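Local atomic coordinates of DNA processing protein DprA (Streptococcus pneumoniae, PDB entry 3UQZ), a protein that binds single-stranded DNA cooperatively, shields it from nucleases and helps load the RecA recombinase onto it during natural transformation. Residues Pro82-Leu85 with Ser86-Tyr89; Ile146-Ala149 with Ala150-Ala154; Phe172-Lys175 with Ala176-Arg179. All blocks are in the same frame, centred on the assembly; numbering follows the deposited sequence.

Interaction 1. Residues Pro82-Leu85 with Ser86-Tyr89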
ATOM      1  N   PRO A  82      -2.166  -6.114 -32.507  1.00 39.08           N
ATOM      2  CA  PRO A  82      -2.038  -4.887 -31.691  1.00 38.86           C
ATOM      3  C   PRO A  82      -0.602  -4.460 -31.401  1.00 43.78           C
ATOM      4  O   PRO A  82       0.236  -5.277 -31.013  1.00 43.24           O
ATOM      5  CB  PRO A  82      -2.864  -5.180 -30.436  1.00 40.07           C
ATOM      6  CG  PRO A  82      -2.986  -6.626 -30.379  1.00 44.13           C
ATOM      7  CD  PRO A  82      -2.777  -7.216 -31.735  1.00 39.62           C
ATOM      8  N   TRP A  83      -0.335  -3.162 -31.608  1.00 40.74           N
ATOM      9  CA  TRP A  83       0.973  -2.536 -31.471  1.00 40.59           C
ATOM     10  C   TRP A  83       1.603  -2.641 -30.101  1.00 43.20           C
ATOM     11  O   TRP A  83       2.822  -2.739 -30.028  1.00 43.55           O
ATOM     12  CB  TRP A  83       0.936  -1.085 -31.968  1.00 39.85           C
ATOM     13  CG  TRP A  83       0.833  -0.918 -33.464  1.00 41.19           C
ATOM     14  CD1 TRP A  83       0.798  -1.906 -34.408  1.00 44.15           C
ATOM     15  CD2 TRP A  83       0.775   0.324 -34.182  1.00 41.30           C
ATOM     16  NE1 TRP A  83       0.700  -1.356 -35.664  1.00 43.70           N
ATOM     17  CE2 TRP A  83       0.702   0.011 -35.557  1.00 45.25           C
ATOM     18  CE3 TRP A  83       0.806   1.680 -33.797  1.00 42.48           C
ATOM     19  CZ2 TRP A  83       0.664   1.003 -36.549  1.00 44.45           C
ATOM     20  CZ3 TRP A  83       0.784   2.656 -34.780  1.00 43.81           C
ATOM     21  CH2 TRP A  83       0.712   2.316 -36.136  1.00 44.42           C
ATOM     22  N   ASP A  84       0.806  -2.625 -29.020  1.00 38.27           N
ATOM     23  CA  ASP A  84       1.345  -2.756 -27.667  1.00 37.79           C
ATOM     24  C   ASP A  84       1.952  -4.140 -27.452  1.00 41.11           C
ATOM     25  O   ASP A  84       3.015  -4.241 -26.842  1.00 42.11           O
ATOM     26  CB  ASP A  84       0.268  -2.479 -26.611  1.00 40.18           C
ATOM     27  CG  ASP A  84      -0.115  -1.019 -26.453  1.00 54.97           C
ATOM     28  OD1 ASP A  84       0.802  -0.171 -26.330  1.00 56.61           O
ATOM     29  OD2 ASP A  84      -1.328  -0.730 -26.395  1.00 63.75           O
ATOM     30  N   LEU A  85       1.290  -5.198 -27.963  1.00 35.80           N
ATOM     31  CA  LEU A  85       1.771  -6.574 -27.868  1.00 35.28           C
ATOM     32  C   LEU A  85       3.069  -6.794 -28.673  1.00 40.87           C
ATOM     33  O   LEU A  85       3.917  -7.566 -28.245  1.00 40.95           O
ATOM     34  CB  LEU A  85       0.654  -7.579 -28.269  1.00 34.39           C
ATOM     35  CG  LEU A  85       0.942  -9.081 -28.098  1.00 36.79           C
ATOM     36  CD1 LEU A  85       1.226  -9.459 -26.639  1.00 35.82           C
ATOM     37  CD2 LEU A  85      -0.178  -9.910 -28.670  1.00 38.74           C
ATOM     38  N   SER A  86       3.239  -6.096 -29.806  1.00 38.66           N
ATOM     39  CA  SER A  86       4.429  -6.201 -30.655  1.00 38.82           C
ATOM     40  C   SER A  86       5.693  -5.687 -29.963  1.00 46.33           C
ATOM     41  O   SER A  86       6.790  -6.102 -30.336  1.00 48.33           O
ATOM     42  CB  SER A  86       4.219  -5.439 -31.958  1.00 41.04           C
ATOM     43  OG  SER A  86       4.194  -4.044 -31.718  1.00 48.63           O
ATOM     44  N   GLU A  87       5.543  -4.779 -28.974  1.00 43.00           N
ATOM     45  CA  GLU A  87       6.642  -4.146 -28.239  1.00 42.59           C
ATOM     46  C   GLU A  87       7.293  -5.015 -27.166  1.00 46.71           C
ATOM     47  O   GLU A  87       8.362  -4.655 -26.668  1.00 48.05           O
ATOM     48  CB  GLU A  87       6.192  -2.820 -27.618  1.00 43.93           C
ATOM     49  CG  GLU A  87       5.790  -1.744 -28.606  1.00 56.52           C
ATOM     50  CD  GLU A  87       4.959  -0.674 -27.930  1.00 83.19           C
ATOM     51  OE1 GLU A  87       4.306   0.108 -28.656  1.00 82.60           O
ATOM     52  OE2 GLU A  87       4.949  -0.623 -26.676  1.00 76.81           O
ATOM     53  N   ILE A  88       6.657  -6.122 -26.774  1.00 41.74           N
ATOM     54  CA  ILE A  88       7.207  -6.986 -25.729  1.00 40.89           C
ATOM     55  C   ILE A  88       8.318  -7.876 -26.245  1.00 47.89           C
ATOM     56  O   ILE A  88       8.418  -8.131 -27.449  1.00 47.98           O
ATOM     57  CB  ILE A  88       6.127  -7.800 -24.959  1.00 43.20           C
ATOM     58  CG1 ILE A  88       5.429  -8.849 -25.855  1.00 43.02           C
ATOM     59  CG2 ILE A  88       5.132  -6.892 -24.257  1.00 43.79           C
ATOM     60  CD1 ILE A  88       5.116 -10.131 -25.203  1.00 40.88           C
ATOM     61  N   TYR A  89       9.152  -8.361 -25.330  1.00 46.88           N
ATOM     62  CA  TYR A  89      10.194  -9.307 -25.683  1.00 47.80           C
ATOM     63  C   TYR A  89       9.473 -10.650 -25.921  1.00 52.41           C
ATOM     64  O   TYR A  89       8.599 -11.029 -25.126  1.00 53.42           O
ATOM     65  CB  TYR A  89      11.240  -9.419 -24.554  1.00 49.66           C
ATOM     66  CG  TYR A  89      12.178 -10.593 -24.733  1.00 53.36           C
ATOM     67  CD1 TYR A  89      13.116 -10.612 -25.765  1.00 56.21           C
ATOM     68  CD2 TYR A  89      12.092 -11.709 -23.908  1.00 54.43           C
ATOM     69  CE1 TYR A  89      13.951 -11.709 -25.961  1.00 57.61           C
ATOM     70  CE2 TYR A  89      12.920 -12.814 -24.099  1.00 55.53           C
ATOM     71  CZ  TYR A  89      13.850 -12.808 -25.125  1.00 65.83           C
ATOM     72  OH  TYR A  89      14.679 -13.887 -25.315  1.00 72.48           O
TER
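S86 closes back on the turn that precedes it: its hydroxyl donates to the carbonyl of W83, with OG 2.5 Å from W83 O. The first torsion of S86 (chi1 70°) sets OG between its own backbone N and carbonyl carbon, from where it reaches a peptide oxygen three residues earlier. The approach is bent, with a C=O...donor angle of 123° and the hydroxyl tilted out of the carbonyl plane.

The neighbouring carbonyls are served by backbone amides, all weakly. P82 O accepts from S86 N and, within its own segment, from L85 N. D84 O accepts from E87 N at 3.4 Å and gains a further weak bond from the guanidinium of R242. L85 O receives I88 N, also at 3.4 Å. The result is a short, weakly bonded helical turn at 83-86, which passes at E87 into the loop toward strand 94-99.

E87 lies alongside D84, both side chains pointing the same way. Its CG passes 3.4 Å from W83 O, and its OE2 stands 4.2 Å from D84 OD1, the two carboxylate planes nearly perpendicular. The salt bridge from D84 OD2 to R217 probably offsets part of this like-charge proximity. The apolar part is L85 CD1 against I88 CD1, 4.2 Å apart; both residues are buried.

The chemistry implies a turn whose carbonyls from P82 to L85 all find donors, and which is fixed to the domain in two ways: L85 docks it on I211 and L215 of helix 204-215, and D84 reaches R217 through its carboxylate and, weakly, R242 through its carbonyl.

Interaction 2. Residues Ile146-Ala149 with Ala150-Ala154; sequences IDTA and AHMAA
A150 is tied to the turn of helix just before it through its amide, which donates to I146 O with A150 N 2.9 Å away. Its methyl group faces the interior of the domain, where it meets I138 of strand 137-140 and I129 of helix 119-130.

A149 takes part across the contact mainly through its carbonyl. A149 O accepts from A153 N at 3.1 Å, one turn further along. Helix 119-130 packs on these alanines: A149 touches A122, while A153, like A150, touches I129. Between these two rungs of the ladder, H151 N donates to D147 O at 3.1 Å.

T148 makes a different contact, on the side of the helix turned away from this core. Its carbonyl takes the amide of M152, a selenomethionine, with M152 N 3.0 Å from T148 O. The two side chains run side by side, pointing the same way, and T148 CG2 meets M152 SE at 3.8 Å. With chi1 at -56°, T148 places CG2 anti to its backbone N and leaves OG1 beside that N. OG1 is hydrogen-bonded to A143 O, just before the helix, and to N177 ND2 at the entry of helix 178-187.

Helix 146-157 is the crossover of the beta-alpha-beta unit between the parallel strands 137-140 and 161-164 of the Rossmann-like sheet. A regular i to i+4 ladder satisfies its backbone, and the small alanine methyls are consistent with close approach of sheet and neighbouring helix. The polar side chains act at its beginning: T148 through A143 O, and weakly D147 through G141 N, fasten the start of the helix to the loop after strand 137-140.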
ATOM      1  N   ILE A 146      -9.399 -15.322  -9.054  1.00 37.31           N
ATOM      2  CA  ILE A 146      -9.378 -13.913  -9.479  1.00 38.11           C
ATOM      3  C   ILE A 146      -9.716 -13.717 -10.961  1.00 43.53           C
ATOM      4  O   ILE A 146     -10.527 -12.844 -11.279  1.00 44.53           O
ATOM      5  CB  ILE A 146      -8.066 -13.183  -9.050  1.00 41.24           C
ATOM      6  CG1 ILE A 146      -7.857 -13.189  -7.503  1.00 41.13           C
ATOM      7  CG2 ILE A 146      -7.949 -11.758  -9.647  1.00 42.22           C
ATOM      8  CD1 ILE A 146      -8.853 -12.349  -6.637  1.00 40.30           C
ATOM      9  N   ASP A 147      -9.117 -14.534 -11.850  1.00 38.87           N
ATOM     10  CA  ASP A 147      -9.350 -14.465 -13.289  1.00 38.70           C
ATOM     11  C   ASP A 147     -10.836 -14.644 -13.608  1.00 41.91           C
ATOM     12  O   ASP A 147     -11.402 -13.807 -14.311  1.00 42.90           O
ATOM     13  CB  ASP A 147      -8.487 -15.492 -14.049  1.00 41.02           C
ATOM     14  CG  ASP A 147      -6.991 -15.215 -14.141  1.00 49.48           C
ATOM     15  OD1 ASP A 147      -6.452 -14.550 -13.241  1.00 51.17           O
ATOM     16  OD2 ASP A 147      -6.353 -15.720 -15.082  1.00 53.50           O
ATOM     17  N   THR A 148     -11.480 -15.677 -13.033  1.00 36.35           N
ATOM     18  CA  THR A 148     -12.912 -15.948 -13.235  1.00 35.56           C
ATOM     19  C   THR A 148     -13.786 -14.791 -12.740  1.00 38.73           C
ATOM     20  O   THR A 148     -14.730 -14.395 -13.432  1.00 39.78           O
ATOM     21  CB  THR A 148     -13.292 -17.306 -12.631  1.00 39.84           C
ATOM     22  OG1 THR A 148     -12.451 -18.304 -13.213  1.00 42.16           O
ATOM     23  CG2 THR A 148     -14.748 -17.668 -12.861  1.00 35.40           C
ATOM     24  N   ALA A 149     -13.451 -14.237 -11.568  1.00 32.98           N
ATOM     25  CA  ALA A 149     -14.174 -13.118 -10.967  1.00 32.01           C
ATOM     26  C   ALA A 149     -14.031 -11.856 -11.812  1.00 36.76           C
ATOM     27  O   ALA A 149     -14.965 -11.062 -11.886  1.00 36.71           O
ATOM     28  CB  ALA A 149     -13.668 -12.869  -9.559  1.00 32.10           C
ATOM     29  N   ALA A 150     -12.868 -11.694 -12.476  1.00 33.38           N
ATOM     30  CA  ALA A 150     -12.579 -10.577 -13.371  1.00 32.55           C
ATOM     31  C   ALA A 150     -13.489 -10.622 -14.618  1.00 35.50           C
ATOM     32  O   ALA A 150     -14.111  -9.614 -14.964  1.00 35.31           O
ATOM     33  CB  ALA A 150     -11.117 -10.598 -13.777  1.00 32.78           C
ATOM     34  N   HIS A 151     -13.592 -11.811 -15.252  1.00 30.76           N
ATOM     35  CA  HIS A 151     -14.397 -12.062 -16.441  1.00 30.35           C
ATOM     36  C   HIS A 151     -15.879 -11.880 -16.141  1.00 37.78           C
ATOM     37  O   HIS A 151     -16.545 -11.134 -16.844  1.00 38.01           O
ATOM     38  CB  HIS A 151     -14.130 -13.476 -16.982  1.00 30.46           C
ATOM     39  CG  HIS A 151     -12.798 -13.641 -17.654  1.00 33.14           C
ATOM     40  ND1 HIS A 151     -11.920 -14.636 -17.280  1.00 34.13           N
ATOM     41  CD2 HIS A 151     -12.261 -12.960 -18.692  1.00 34.02           C
ATOM     42  CE1 HIS A 151     -10.884 -14.522 -18.088  1.00 33.00           C
ATOM     43  NE2 HIS A 151     -11.039 -13.522 -18.946  1.00 33.37           N
HETATM   44  N   MSE A 152     -16.384 -12.511 -15.064  1.00 36.59           N
HETATM   45  CA  MSE A 152     -17.786 -12.404 -14.648  1.00 36.91           C
HETATM   46  C   MSE A 152     -18.226 -10.984 -14.286  1.00 39.82           C
HETATM   47  O   MSE A 152     -19.349 -10.596 -14.612  1.00 40.48           O
HETATM   48  CB  MSE A 152     -18.116 -13.418 -13.551  1.00 39.34           C
HETATM   49  CG  MSE A 152     -18.065 -14.851 -14.056  1.00 46.69           C
HETATM   50 SE   MSE A 152     -18.277 -16.161 -12.676  0.74 55.39          SE
HETATM   51  CE  MSE A 152     -20.064 -15.744 -12.333  1.00 52.78           C
ATOM     52  N   ALA A 153     -17.336 -10.200 -13.675  1.00 35.75           N
ATOM     53  CA  ALA A 153     -17.609  -8.810 -13.322  1.00 36.16           C
ATOM     54  C   ALA A 153     -17.751  -7.922 -14.570  1.00 40.87           C
ATOM     55  O   ALA A 153     -18.599  -7.027 -14.589  1.00 41.90           O
ATOM     56  CB  ALA A 153     -16.521  -8.277 -12.410  1.00 36.92           C
ATOM     57  N   ALA A 154     -16.943  -8.189 -15.610  1.00 36.41           N
ATOM     58  CA  ALA A 154     -16.989  -7.484 -16.888  1.00 35.52           C
ATOM     59  C   ALA A 154     -18.326  -7.780 -17.557  1.00 39.02           C
ATOM     60  O   ALA A 154     -19.025  -6.853 -17.964  1.00 39.80           O
ATOM     61  CB  ALA A 154     -15.840  -7.939 -17.782  1.00 35.88           C
TER

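Interaction 3. Residues Phe172-Lys175 with Ala176-Arg179; sequences FYPK and ANKR. With SO4 (sulfate ion), chain E.
F172 and K178 meet through a CH-pi contact: K178 CG sits over the centre of one ring face, 3.7 Å from the centroid and 12° off the normal. The first torsion of K178 (chi1 -176°) sends the chain out across that face. A bend at its far end then brings NZ to 3.4 Å from F172 CE2; NZ also has a long, weak ion pair with D182.

Hydrogen bonds of the backbone shape the entry into helix 178-187. N177 N donates to P174 O at 3.1 Å, and K178 N reaches K175 O weakly. A cis peptide precedes P174, whose ring touches the side-chain amide of N177, P174 CG lying 3.7 Å from N177 ND2. The same ND2 donates to L142 O.

R179 donates two hydrogen bonds to a sulfate ion at the edge of its guanidinium. R179 NH2 lies 2.7 Å from sulfate O4. The second bond runs from R179 NH1 to sulfate O1 over 3.1 Å.

The ion probably came from the crystallisation liquor. Its binding implies that R179 can grip an oxyanion through its guanidinium edge, but does not by itself establish a DNA site.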
ATOM      1  N   PHE A 172     -10.592 -27.255 -22.567  1.00 32.39           N
ATOM      2  CA  PHE A 172     -11.071 -26.390 -21.509  1.00 31.92           C
ATOM      3  C   PHE A 172     -10.321 -26.558 -20.201  1.00 37.22           C
ATOM      4  O   PHE A 172     -10.339 -27.645 -19.627  1.00 37.79           O
ATOM      5  CB  PHE A 172     -12.604 -26.549 -21.358  1.00 33.34           C
ATOM      6  CG  PHE A 172     -13.350 -26.330 -22.662  1.00 35.10           C
ATOM      7  CD1 PHE A 172     -13.736 -25.052 -23.055  1.00 37.54           C
ATOM      8  CD2 PHE A 172     -13.598 -27.390 -23.529  1.00 36.59           C
ATOM      9  CE1 PHE A 172     -14.367 -24.840 -24.282  1.00 37.65           C
ATOM     10  CE2 PHE A 172     -14.222 -27.176 -24.760  1.00 38.80           C
ATOM     11  CZ  PHE A 172     -14.612 -25.903 -25.124  1.00 36.84           C
ATOM     12  N   TYR A 173      -9.619 -25.501 -19.745  1.00 33.62           N
ATOM     13  CA  TYR A 173      -8.905 -25.540 -18.469  1.00 34.11           C
ATOM     14  C   TYR A 173      -9.081 -24.254 -17.657  1.00 38.70           C
ATOM     15  O   TYR A 173      -8.709 -23.187 -18.139  1.00 39.46           O
ATOM     16  CB  TYR A 173      -7.421 -25.933 -18.609  1.00 35.67           C
ATOM     17  CG  TYR A 173      -6.711 -26.061 -17.274  1.00 37.47           C
ATOM     18  CD1 TYR A 173      -6.704 -27.265 -16.575  1.00 37.83           C
ATOM     19  CD2 TYR A 173      -6.060 -24.971 -16.701  1.00 39.57           C
ATOM     20  CE1 TYR A 173      -6.062 -27.385 -15.346  1.00 36.81           C
ATOM     21  CE2 TYR A 173      -5.424 -25.075 -15.465  1.00 41.00           C
ATOM     22  CZ  TYR A 173      -5.429 -26.286 -14.789  1.00 49.05           C
ATOM     23  OH  TYR A 173      -4.796 -26.400 -13.575  1.00 53.54           O
ATOM     24  N   PRO A 174      -9.587 -24.316 -16.405  1.00 34.88           N
ATOM     25  CA  PRO A 174     -10.089 -25.508 -15.689  1.00 34.67           C
ATOM     26  C   PRO A 174     -11.374 -26.072 -16.312  1.00 40.61           C
ATOM     27  O   PRO A 174     -12.086 -25.338 -17.008  1.00 40.68           O
ATOM     28  CB  PRO A 174     -10.287 -24.990 -14.260  1.00 35.76           C
ATOM     29  CG  PRO A 174     -10.546 -23.521 -14.408  1.00 39.62           C
ATOM     30  CD  PRO A 174      -9.760 -23.081 -15.607  1.00 35.43           C
ATOM     31  N   LYS A 175     -11.659 -27.376 -16.089  1.00 37.81           N
ATOM     32  CA  LYS A 175     -12.854 -28.042 -16.636  1.00 37.49           C
ATOM     33  C   LYS A 175     -14.162 -27.362 -16.245  1.00 41.74           C
ATOM     34  O   LYS A 175     -15.063 -27.287 -17.076  1.00 42.96           O
ATOM     35  CB  LYS A 175     -12.894 -29.550 -16.319  1.00 40.58           C
ATOM     36  CG  LYS A 175     -11.689 -30.364 -16.850  1.00 60.28           C
ATOM     37  CD  LYS A 175     -11.957 -31.218 -18.121  1.00 71.97           C
ATOM     38  CE  LYS A 175     -10.801 -32.134 -18.477  1.00 87.24           C
ATOM     39  NZ  LYS A 175     -10.728 -33.325 -17.588  1.00 97.33           N
ATOM     40  N   ALA A 176     -14.241 -26.805 -15.025  1.00 37.30           N
ATOM     41  CA  ALA A 176     -15.433 -26.121 -14.501  1.00 36.45           C
ATOM     42  C   ALA A 176     -15.792 -24.845 -15.258  1.00 42.03           C
ATOM     43  O   ALA A 176     -16.953 -24.421 -15.218  1.00 43.23           O
ATOM     44  CB  ALA A 176     -15.254 -25.816 -13.025  1.00 36.59           C
ATOM     45  N   ASN A 177     -14.809 -24.240 -15.954  1.00 37.20           N
ATOM     46  CA  ASN A 177     -15.006 -23.000 -16.705  1.00 35.61           C
ATOM     47  C   ASN A 177     -15.408 -23.188 -18.162  1.00 36.13           C
ATOM     48  O   ASN A 177     -15.431 -22.199 -18.895  1.00 35.16           O
ATOM     49  CB  ASN A 177     -13.770 -22.113 -16.594  1.00 34.55           C
ATOM     50  CG  ASN A 177     -13.690 -21.323 -15.318  1.00 44.66           C
ATOM     51  OD1 ASN A 177     -14.610 -21.323 -14.480  1.00 43.03           O
ATOM     52  ND2 ASN A 177     -12.595 -20.590 -15.173  1.00 25.97           N
ATOM     53  N   LYS A 178     -15.756 -24.431 -18.583  1.00 30.99           N
ATOM     54  CA  LYS A 178     -16.143 -24.713 -19.968  1.00 30.27           C
ATOM     55  C   LYS A 178     -17.192 -23.747 -20.506  1.00 35.78           C
ATOM     56  O   LYS A 178     -16.936 -23.104 -21.521  1.00 36.95           O
ATOM     57  CB  LYS A 178     -16.572 -26.168 -20.171  1.00 31.53           C
ATOM     58  CG  LYS A 178     -16.893 -26.488 -21.629  1.00 36.67           C
ATOM     59  CD  LYS A 178     -17.536 -27.844 -21.813  1.00 39.95           C
ATOM     60  CE  LYS A 178     -18.367 -27.925 -23.068  1.00 46.95           C
ATOM     61  NZ  LYS A 178     -17.543 -27.952 -24.294  1.00 52.27           N
ATOM     62  N   ARG A 179     -18.334 -23.610 -19.807  1.00 32.21           N
ATOM     63  CA  ARG A 179     -19.444 -22.733 -20.202  1.00 32.18           C
ATOM     64  C   ARG A 179     -19.030 -21.288 -20.377  1.00 35.33           C
ATOM     65  O   ARG A 179     -19.481 -20.647 -21.333  1.00 35.56           O
ATOM     66  CB  ARG A 179     -20.653 -22.851 -19.241  1.00 32.63           C
ATOM     67  CG  ARG A 179     -21.342 -24.218 -19.253  1.00 34.35           C
ATOM     68  CD  ARG A 179     -22.411 -24.309 -20.300  1.00 32.70           C
ATOM     69  NE  ARG A 179     -23.108 -25.591 -20.235  1.00 36.90           N
ATOM     70  CZ  ARG A 179     -22.823 -26.640 -20.999  1.00 45.91           C
ATOM     71  NH1 ARG A 179     -21.846 -26.579 -21.893  1.00 38.35           N
ATOM     72  NH2 ARG A 179     -23.522 -27.758 -20.875  1.00 24.09           N
TER
HETATM   73  S   SO4 E 302     -22.426 -29.805 -24.059  1.00 50.08           S
HETATM   74  O1  SO4 E 302     -21.483 -28.679 -24.205  1.00 54.27           O
HETATM   75  O2  SO4 E 302     -23.274 -29.901 -25.240  1.00 53.43           O
HETATM   76  O3  SO4 E 302     -21.678 -31.051 -23.919  1.00 57.55           O
HETATM   77  O4  SO4 E 302     -23.242 -29.624 -22.848  1.00 55.26           O

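Interactions 2 and 3 are neighbours, on the same side of the chain's centre with their own centres about 14 Å apart, whereas interaction 1 lies on the opposite side, its centre about 24 and 28 Å from theirs. Interaction 2 is the buried one, a regular helix whose methyl groups face sheet and helix; interaction 3 is at the surface and governed by charge and a ring face, and interaction 1 is intermediate, with weak backbone bonds and an apolar pair. A probable hydrogen bond joins interactions 2 and 3, linking the crossover helix to the start of helix 178-187, while interaction 1 packs on helix 204-215. All three lie in the Rossmann-like domain.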